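Local coordinates for putative lipoprotein (PDB 4EXR), which is of unknown function but is probably a membrane-anchored lipoprotein that carries two PepSY (peptidase propeptide and YPEB) units and pairs with a second copy of itself, at residues 129-134 and 147-152; 73-78 and 89-94; 28-33 and 60-65. All coordinates share one frame; numbering follows the deposited sequence.

Overall arrangement
All three contacts reach one antiparallel sheet, in the order interaction 3, interaction 2, interaction 1 along the chain. Interactions 3 and 2 adjoin, because strand 61-69 leads into strand 73-80 and is its neighbour in the sheet; their centres are about 21 Å apart, and Lys76 and Lys78 pack on Val63, Tyr64 and Thr65. Interaction 1 belongs to the second PepSY unit; its centre is about 28 Å from that of interaction 2, on the opposite side of the chain's centre. Interaction 3 touches it where Trp134 packs on Tyr64. Two PepSY units thus share a continuous sheet, which runs on into the second subunit beyond interaction 2.

Interaction 1 (129-134 and 147-152); sequences GIVKEW and IRIDKD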
# COMPACT_ATOMS: atom_id res chain seq x y z
N GLY A 129 12.21 -7.48 -30.94
CA GLY A 129 10.84 -7.33 -30.49
C GLY A 129 10.64 -5.96 -29.90
O GLY A 129 11.38 -5.03 -30.23
N ILE A 130 9.65 -5.84 -29.03
CA ILE A 130 9.30 -4.59 -28.37
C ILE A 130 9.54 -4.69 -26.86
O ILE A 130 9.04 -5.61 -26.22
CB ILE A 130 7.82 -4.26 -28.60
CG1 ILE A 130 7.50 -4.19 -30.10
CG2 ILE A 130 7.44 -2.97 -27.90
CD1 ILE A 130 8.33 -3.18 -30.86
N VAL A 131 10.29 -3.74 -26.31
CA VAL A 131 10.56 -3.69 -24.87
C VAL A 131 9.37 -3.11 -24.13
O VAL A 131 8.99 -1.97 -24.37
CB VAL A 131 11.82 -2.86 -24.55
CG1 VAL A 131 12.05 -2.79 -23.04
CG2 VAL A 131 13.06 -3.44 -25.24
N LYS A 132 8.80 -3.89 -23.22
CA LYS A 132 7.60 -3.49 -22.49
C LYS A 132 7.91 -3.01 -21.07
O LYS A 132 7.20 -2.17 -20.53
CB LYS A 132 6.63 -4.66 -22.38
CG LYS A 132 6.13 -5.19 -23.71
CD LYS A 132 5.18 -4.20 -24.38
CE LYS A 132 4.66 -4.77 -25.69
NZ LYS A 132 3.62 -3.89 -26.28
N GLU A 133 8.95 -3.58 -20.47
CA GLU A 133 9.31 -3.27 -19.09
C GLU A 133 10.79 -3.55 -18.88
O GLU A 133 11.39 -4.35 -19.59
CB GLU A 133 8.48 -4.11 -18.11
CG GLU A 133 8.69 -3.76 -16.64
CD GLU A 133 8.37 -4.90 -15.69
OE1 GLU A 133 7.37 -5.60 -15.93
OE2 GLU A 133 9.12 -5.09 -14.70
N TRP A 134 11.37 -2.87 -17.89
CA TRP A 134 12.69 -3.27 -17.42
C TRP A 134 12.71 -3.19 -15.91
O TRP A 134 11.94 -2.43 -15.31
CB TRP A 134 13.84 -2.48 -18.06
CG TRP A 134 13.93 -1.01 -17.75
CD1 TRP A 134 13.60 0.03 -18.59
CD2 TRP A 134 14.41 -0.40 -16.54
NE1 TRP A 134 13.84 1.23 -17.97
CE2 TRP A 134 14.33 1.00 -16.71
CE3 TRP A 134 14.89 -0.91 -15.32
CZ2 TRP A 134 14.70 1.89 -15.72
CZ3 TRP A 134 15.27 -0.01 -14.34
CH2 TRP A 134 15.17 1.37 -14.54
N ILE A 147 15.13 -7.39 -18.87
CA ILE A 147 14.39 -6.68 -19.92
C ILE A 147 13.27 -7.57 -20.46
O ILE A 147 13.52 -8.69 -20.89
CB ILE A 147 15.33 -6.27 -21.09
CG1 ILE A 147 16.60 -5.58 -20.56
CG2 ILE A 147 14.57 -5.41 -22.11
CD1 ILE A 147 16.34 -4.33 -19.75
N ARG A 148 12.05 -7.05 -20.42
CA ARG A 148 10.90 -7.79 -20.94
C ARG A 148 10.64 -7.38 -22.39
O ARG A 148 10.43 -6.20 -22.68
CB ARG A 148 9.66 -7.54 -20.07
CG ARG A 148 8.35 -7.94 -20.73
CD ARG A 148 8.26 -9.44 -20.92
NE ARG A 148 8.28 -10.14 -19.63
CZ ARG A 148 7.25 -10.80 -19.12
NH1 ARG A 148 6.10 -10.87 -19.78
NH2 ARG A 148 7.38 -11.40 -17.94
N ILE A 149 10.69 -8.35 -23.30
CA ILE A 149 10.55 -8.09 -24.74
C ILE A 149 9.48 -9.00 -25.32
O ILE A 149 9.53 -10.21 -25.15
CB ILE A 149 11.90 -8.33 -25.50
CG1 ILE A 149 12.96 -7.32 -25.05
CG2 ILE A 149 11.71 -8.26 -27.03
CD1 ILE A 149 14.37 -7.65 -25.49
N ASP A 150 8.49 -8.40 -25.99
CA ASP A 150 7.43 -9.14 -26.66
C ASP A 150 7.72 -9.25 -28.16
O ASP A 150 8.08 -8.26 -28.79
CB ASP A 150 6.06 -8.46 -26.48
CG ASP A 150 5.58 -8.48 -25.04
OD1 ASP A 150 6.25 -9.10 -24.19
OD2 ASP A 150 4.51 -7.88 -24.77
N LYS A 151 7.55 -10.45 -28.71
CA LYS A 151 7.74 -10.70 -30.14
C LYS A 151 6.74 -11.77 -30.59
O LYS A 151 6.78 -12.91 -30.11
CB LYS A 151 9.19 -11.16 -30.41
CG LYS A 151 9.47 -11.66 -31.84
CD LYS A 151 9.67 -10.51 -32.82
CE LYS A 151 10.21 -10.99 -34.16
NZ LYS A 151 11.49 -11.76 -34.06
N ASP A 152 5.84 -11.39 -31.50
CA ASP A 152 4.76 -12.26 -31.96
C ASP A 152 3.89 -12.67 -30.77
O ASP A 152 3.41 -11.82 -30.02
CB ASP A 152 5.31 -13.48 -32.71
CG ASP A 152 4.25 -14.20 -33.55
OD1 ASP A 152 3.19 -13.60 -33.84
OD2 ASP A 152 4.49 -15.37 -33.92
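Val131 and Ile149 face each other as a non-hydrogen-bonded pair in the antiparallel hairpin of strands 130-139 and 142-151, part of the second PepSY unit. On one side of them Ile130 and Asp150 exchange two backbone hydrogen bonds, with Asp150 N reaching Ile130 O at 2.9 Å. On the other side the ladder gains a residue: Lys132 N gives its proton to Arg148 O, yet Arg148 N bonds to Glu133 O, one position further on. Lys132 has nearly helical backbone angles (phi -101°, psi -31°), and Glu133 N is left buried without a partner.

Val131 CG1 meets Ile147 CG2 at 3.8 Å, while CG2 of Val131 sits between Ile147 CG2 (4.0 Å) and Ile149 CG1 (3.9 Å). Ile147 then stretches CD1 to within 3.5 Å of Trp134 CB. This apolar face is covered by helix 116-126, where Ala123 meets Ile147 and Ile149 and Met120 meets Val131.

The extra residue sends Lys132 toward the opposite strand, and its chain bends at chi2 (-70°) around the Asp150 carboxylate; the two side chains cross at about a right angle. Asp150 OD2 sits 3.2 Å from Lys132 CE, while the ammonium group goes on to a salt bridge with Glu23. Arg148 leads away to Asp157 on strand 154-161. Gly129 CA lies 3.4 Å from Asp150 O, leaving no room for a side chain pointing at the other strand. With Lys132 and Glu133 set against Arg148, this is a classic beta bulge in a hairpin packed under a PepSY helix.

Interaction 2 (73-78 and 89-94); sequences NEYKMK and DKTEKL. With PO4 (phosphate ion), chain C; PO4 (phosphate ion), chain B.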
# COMPACT_ATOMS: atom_id res chain seq x y z
N ASN A 73 11.13 -2.11 8.25
CA ASN A 73 10.07 -1.88 7.27
C ASN A 73 10.50 -2.17 5.85
O ASN A 73 11.70 -2.14 5.53
CB ASN A 73 9.63 -0.41 7.30
CG ASN A 73 9.01 -0.00 8.62
OD1 ASN A 73 8.21 -0.73 9.19
ND2 ASN A 73 9.37 1.18 9.10
N GLU A 74 9.52 -2.44 4.99
CA GLU A 74 9.71 -2.32 3.55
C GLU A 74 9.01 -1.07 3.08
O GLU A 74 7.99 -0.65 3.64
CB GLU A 74 9.18 -3.54 2.80
CG GLU A 74 7.79 -3.98 3.19
CD GLU A 74 7.40 -5.27 2.50
OE1 GLU A 74 7.86 -5.48 1.35
OE2 GLU A 74 6.65 -6.07 3.09
N TYR A 75 9.58 -0.46 2.04
CA TYR A 75 9.09 0.81 1.53
C TYR A 75 8.92 0.66 0.04
O TYR A 75 9.74 0.03 -0.63
CB TYR A 75 10.11 1.92 1.78
CG TYR A 75 10.47 2.12 3.22
CD1 TYR A 75 9.61 2.81 4.07
CD2 TYR A 75 11.66 1.63 3.74
CE1 TYR A 75 9.93 3.00 5.41
CE2 TYR A 75 11.99 1.83 5.06
CZ TYR A 75 11.13 2.51 5.89
OH TYR A 75 11.46 2.70 7.22
N LYS A 76 7.84 1.23 -0.50
CA LYS A 76 7.61 1.17 -1.93
C LYS A 76 7.12 2.52 -2.41
O LYS A 76 6.18 3.10 -1.86
CB LYS A 76 6.62 0.08 -2.30
CG LYS A 76 6.34 0.02 -3.80
CD LYS A 76 5.50 -1.18 -4.20
CE LYS A 76 4.09 -1.07 -3.67
NZ LYS A 76 3.24 -2.16 -4.21
N MSE A 77 7.79 3.04 -3.43
CA MSE A 77 7.37 4.30 -4.01
C MSE A 77 7.11 4.12 -5.49
O MSE A 77 7.84 3.41 -6.17
CB MSE A 77 8.42 5.40 -3.81
CG MSE A 77 8.61 5.83 -2.37
SE MSE A 77 9.70 7.43 -2.25
CE MSE A 77 8.46 8.72 -3.00
N LYS A 78 6.06 4.77 -5.96
CA LYS A 78 5.81 4.85 -7.40
C LYS A 78 5.92 6.31 -7.82
O LYS A 78 5.35 7.19 -7.19
CB LYS A 78 4.45 4.29 -7.78
CG LYS A 78 4.36 2.77 -7.63
CD LYS A 78 2.99 2.27 -8.08
CE LYS A 78 2.93 0.75 -8.07
NZ LYS A 78 1.52 0.27 -8.03
N ASP A 89 3.28 5.95 -1.97
CA ASP A 89 4.36 5.92 -1.00
C ASP A 89 3.87 5.03 0.14
O ASP A 89 2.99 5.43 0.91
CB ASP A 89 4.67 7.34 -0.51
CG ASP A 89 5.84 7.41 0.46
OD1 ASP A 89 6.28 6.35 0.98
OD2 ASP A 89 6.30 8.53 0.73
N LYS A 90 4.41 3.82 0.22
CA LYS A 90 3.88 2.82 1.13
C LYS A 90 4.97 2.27 2.04
O LYS A 90 6.04 1.88 1.57
CB LYS A 90 3.26 1.69 0.32
CG LYS A 90 2.63 0.57 1.14
CD LYS A 90 2.27 -0.57 0.21
CE LYS A 90 1.42 -1.61 0.89
NZ LYS A 90 1.31 -2.82 0.03
N THR A 91 4.70 2.27 3.35
CA THR A 91 5.56 1.65 4.34
C THR A 91 4.78 0.48 4.95
O THR A 91 3.61 0.64 5.26
CB THR A 91 5.87 2.64 5.49
OG1 THR A 91 6.48 3.82 4.96
CG2 THR A 91 6.80 2.00 6.53
N GLU A 92 5.43 -0.67 5.12
CA GLU A 92 4.82 -1.80 5.82
C GLU A 92 5.86 -2.44 6.72
O GLU A 92 7.01 -2.59 6.33
CB GLU A 92 4.36 -2.88 4.85
CG GLU A 92 3.00 -2.71 4.20
CD GLU A 92 2.63 -3.93 3.37
OE1 GLU A 92 3.10 -4.03 2.21
OE2 GLU A 92 1.89 -4.80 3.88
N LYS A 93 5.44 -2.84 7.92
CA LYS A 93 6.32 -3.60 8.81
C LYS A 93 6.79 -4.89 8.12
O LYS A 93 6.00 -5.57 7.47
CB LYS A 93 5.56 -3.93 10.10
CG LYS A 93 6.42 -4.51 11.19
CD LYS A 93 6.85 -3.43 12.15
CE LYS A 93 6.65 -3.88 13.60
NZ LYS A 93 7.39 -5.14 13.88
N LEU A 94 8.08 -5.21 8.23
CA LEU A 94 8.61 -6.44 7.64
C LEU A 94 8.08 -7.66 8.40
O LEU A 94 7.80 -7.57 9.60
CB LEU A 94 10.15 -6.47 7.70
CG LEU A 94 10.96 -5.54 6.80
CD1 LEU A 94 12.43 -5.55 7.21
CD2 LEU A 94 10.81 -5.91 5.33
P PO4 C . -0.38 -2.02 -3.48
O1 PO4 C . -0.50 -2.83 -4.75
O2 PO4 C . -1.46 -0.97 -3.44
O3 PO4 C . -0.50 -2.93 -2.28
O4 PO4 C . 0.96 -1.34 -3.46
P PO4 B . -2.64 -2.98 0.71
O1 PO4 B . -3.65 -4.07 0.93
O2 PO4 B . -1.25 -3.53 0.95
O3 PO4 B . -2.74 -2.46 -0.70
O4 PO4 B . -2.90 -1.87 1.68
O HOH W 1 5.59 -6.79 5.19
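Tyr75 and Thr91 lie side by side on the helix-facing side of a beta hairpin made by strands 73-80 and 86-93, the latter an outermost strand of this chain's sheet, at the dimer interface. Thr91 OG1 comes to the edge of the ring, 3.4 Å from Tyr75 CD1, while its methyl CG2, anti to the backbone N, reaches Tyr75 CE1 at 3.5 Å. Further along this face Asp89 runs beside selenomethionine Met77. The backbone ladder is regular: Glu74 pairs with Glu92 and Lys76 with Lys90, each through two hydrogen bonds. Just after the Asn73-Lys93 pair, Leu94 CG packs 3.5 Å from Asn73 C.

On the other face the side chains are charged. Glu74 and Glu92 point the same way with their carboxylate planes only 3° apart, and Glu74 OE2 is 4.2 Å from Glu92 OE1. That closeness is probably eased by Lys90, whose NZ meets Glu92 OE1 at 3.1 Å from above the carboxylate plane. The fully extended Lys90 chain also carries NZ to two phosphate ions, probably from the crystallisation liquor, and Lys76 NZ grips one of them. Phosphate is bonded as well by Lys76 and Lys90 of the second subunit.

Further out, Tyr75 stacks on Tyr45 and bonds through OH to Asp70, and Asp89 is held by Tyr45 and Lys44. Residues 89-92 pair in an antiparallel ladder with a strand of the second subunit, continuing the sheet. One water donates to both Glu74 OE2 and Lys93 O, the latter at 2.6 Å.

Interaction 3 (28-33 and 60-65); sequences QDFKVP and NKFVYT
The lead-in to helix 34-44 of the first PepSY unit is held against strand 61-69 by two aromatic residues of the strand: Phe62, which meets Phe30 and Gln28, and Tyr64, which meets Val32 and Pro33. Phe30 and Phe62 make a T-shaped (edge-to-face) pair: the Phe30 edge is directed at the face of Phe62, CE1 standing 3.5 Å from Phe62 CG, with centroids 5.3 Å apart and planes at 69°. Gln28 shares the same ring. Its chain folds at chi2 (-69°) and brings the amide to the far end of Phe62, CD lying 3.6 Å from Phe62 CZ, with amide and ring planes 29° apart.

Two residues along the strand, Tyr64 OH donates its proton to Val32 O over 2.6 Å. Val32 O lies near the plane of the tyrosine ring, at its edge, 3.2 Å from Tyr64 CE2. Val32 CG1 adds an apolar touch on Tyr64 CE2 at 4.1 Å. Since Pro33 is the N-cap, the hydroxyl bond grips the backbone one residue before the N-cap, and Val32 is further tied through its backbone to Ala81.

Around these rings Leu25 touches both phenylalanines, and Leu55 of strand 49-58 touches Phe30 and Tyr64. What results is aromatic packing of the segment before helix 34-44 against an antiparallel sheet, in an alpha+beta PepSY unit.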
# COMPACT_ATOMS: atom_id res chain seq x y z
N GLN A 28 10.45 5.78 -26.28
CA GLN A 28 10.00 6.81 -25.35
C GLN A 28 11.18 7.64 -24.87
O GLN A 28 12.31 7.16 -24.81
CB GLN A 28 9.28 6.19 -24.14
CG GLN A 28 7.97 5.51 -24.47
CD GLN A 28 6.88 6.49 -24.87
OE1 GLN A 28 6.81 7.61 -24.36
NE2 GLN A 28 6.02 6.06 -25.79
N ASP A 29 10.91 8.90 -24.52
CA ASP A 29 11.87 9.66 -23.73
C ASP A 29 11.29 9.90 -22.35
O ASP A 29 10.16 10.35 -22.22
CB ASP A 29 12.21 11.01 -24.37
CG ASP A 29 13.02 11.90 -23.44
OD1 ASP A 29 14.26 11.76 -23.40
OD2 ASP A 29 12.41 12.74 -22.72
N PHE A 30 12.06 9.59 -21.31
CA PHE A 30 11.57 9.79 -19.96
C PHE A 30 12.23 11.02 -19.38
O PHE A 30 13.45 11.08 -19.24
CB PHE A 30 11.78 8.53 -19.11
CG PHE A 30 11.18 7.30 -19.73
CD1 PHE A 30 9.80 7.13 -19.74
CD2 PHE A 30 11.99 6.37 -20.38
CE1 PHE A 30 9.23 6.02 -20.34
CE2 PHE A 30 11.42 5.26 -21.00
CZ PHE A 30 10.05 5.08 -20.97
N LYS A 31 11.42 12.02 -19.06
CA LYS A 31 11.94 13.27 -18.53
C LYS A 31 12.66 13.08 -17.20
O LYS A 31 13.57 13.84 -16.87
CB LYS A 31 10.83 14.30 -18.39
CG LYS A 31 10.18 14.64 -19.74
CD LYS A 31 9.30 15.86 -19.61
CE LYS A 31 8.56 16.12 -20.91
NZ LYS A 31 9.46 16.44 -22.06
N VAL A 32 12.25 12.06 -16.45
CA VAL A 32 12.87 11.74 -15.16
C VAL A 32 13.77 10.53 -15.37
O VAL A 32 13.30 9.44 -15.70
CB VAL A 32 11.80 11.40 -14.10
CG1 VAL A 32 12.46 11.09 -12.74
CG2 VAL A 32 10.81 12.55 -13.97
N PRO A 33 15.08 10.72 -15.22
CA PRO A 33 15.98 9.58 -15.38
C PRO A 33 15.88 8.63 -14.17
O PRO A 33 15.44 9.04 -13.09
CB PRO A 33 17.36 10.23 -15.47
CG PRO A 33 17.23 11.48 -14.70
CD PRO A 33 15.81 11.96 -14.88
N ASN A 60 -1.96 5.40 -19.06
CA ASN A 60 -1.37 6.49 -19.83
C ASN A 60 -0.19 7.17 -19.14
O ASN A 60 0.14 8.32 -19.45
CB ASN A 60 -2.44 7.51 -20.22
CG ASN A 60 -3.34 7.01 -21.33
OD1 ASN A 60 -2.91 6.23 -22.19
ND2 ASN A 60 -4.59 7.45 -21.33
N LYS A 61 0.44 6.46 -18.21
CA LYS A 61 1.63 6.95 -17.51
C LYS A 61 2.75 5.93 -17.60
O LYS A 61 2.51 4.73 -17.71
CB LYS A 61 1.32 7.17 -16.03
CG LYS A 61 0.40 8.33 -15.68
CD LYS A 61 0.00 8.23 -14.21
CE LYS A 61 -0.63 9.52 -13.69
NZ LYS A 61 0.41 10.50 -13.24
N PHE A 62 4.00 6.39 -17.56
CA PHE A 62 5.11 5.49 -17.31
C PHE A 62 5.55 5.73 -15.88
O PHE A 62 5.62 6.88 -15.41
CB PHE A 62 6.24 5.69 -18.31
CG PHE A 62 5.83 5.38 -19.72
CD1 PHE A 62 5.24 6.34 -20.51
CD2 PHE A 62 5.99 4.10 -20.23
CE1 PHE A 62 4.84 6.05 -21.81
CE2 PHE A 62 5.59 3.80 -21.54
CZ PHE A 62 5.02 4.77 -22.32
N VAL A 63 5.81 4.64 -15.18
CA VAL A 63 5.94 4.70 -13.74
C VAL A 63 7.16 3.91 -13.28
O VAL A 63 7.31 2.74 -13.63
CB VAL A 63 4.65 4.13 -13.06
CG1 VAL A 63 4.79 4.08 -11.54
CG2 VAL A 63 3.42 4.95 -13.48
N TYR A 64 8.02 4.57 -12.51
CA TYR A 64 9.09 3.90 -11.78
C TYR A 64 8.53 3.35 -10.49
O TYR A 64 7.81 4.06 -9.78
CB TYR A 64 10.20 4.89 -11.40
CG TYR A 64 11.04 5.39 -12.54
CD1 TYR A 64 11.97 4.56 -13.18
CD2 TYR A 64 10.96 6.72 -12.95
CE1 TYR A 64 12.75 5.04 -14.23
CE2 TYR A 64 11.74 7.20 -13.99
CZ TYR A 64 12.63 6.37 -14.62
OH TYR A 64 13.39 6.88 -15.65
N THR A 65 8.85 2.10 -10.18
CA THR A 65 8.54 1.57 -8.85
C THR A 65 9.88 1.31 -8.19
O THR A 65 10.72 0.63 -8.76
CB THR A 65 7.72 0.27 -8.94
OG1 THR A 65 6.50 0.54 -9.64
CG2 THR A 65 7.39 -0.30 -7.53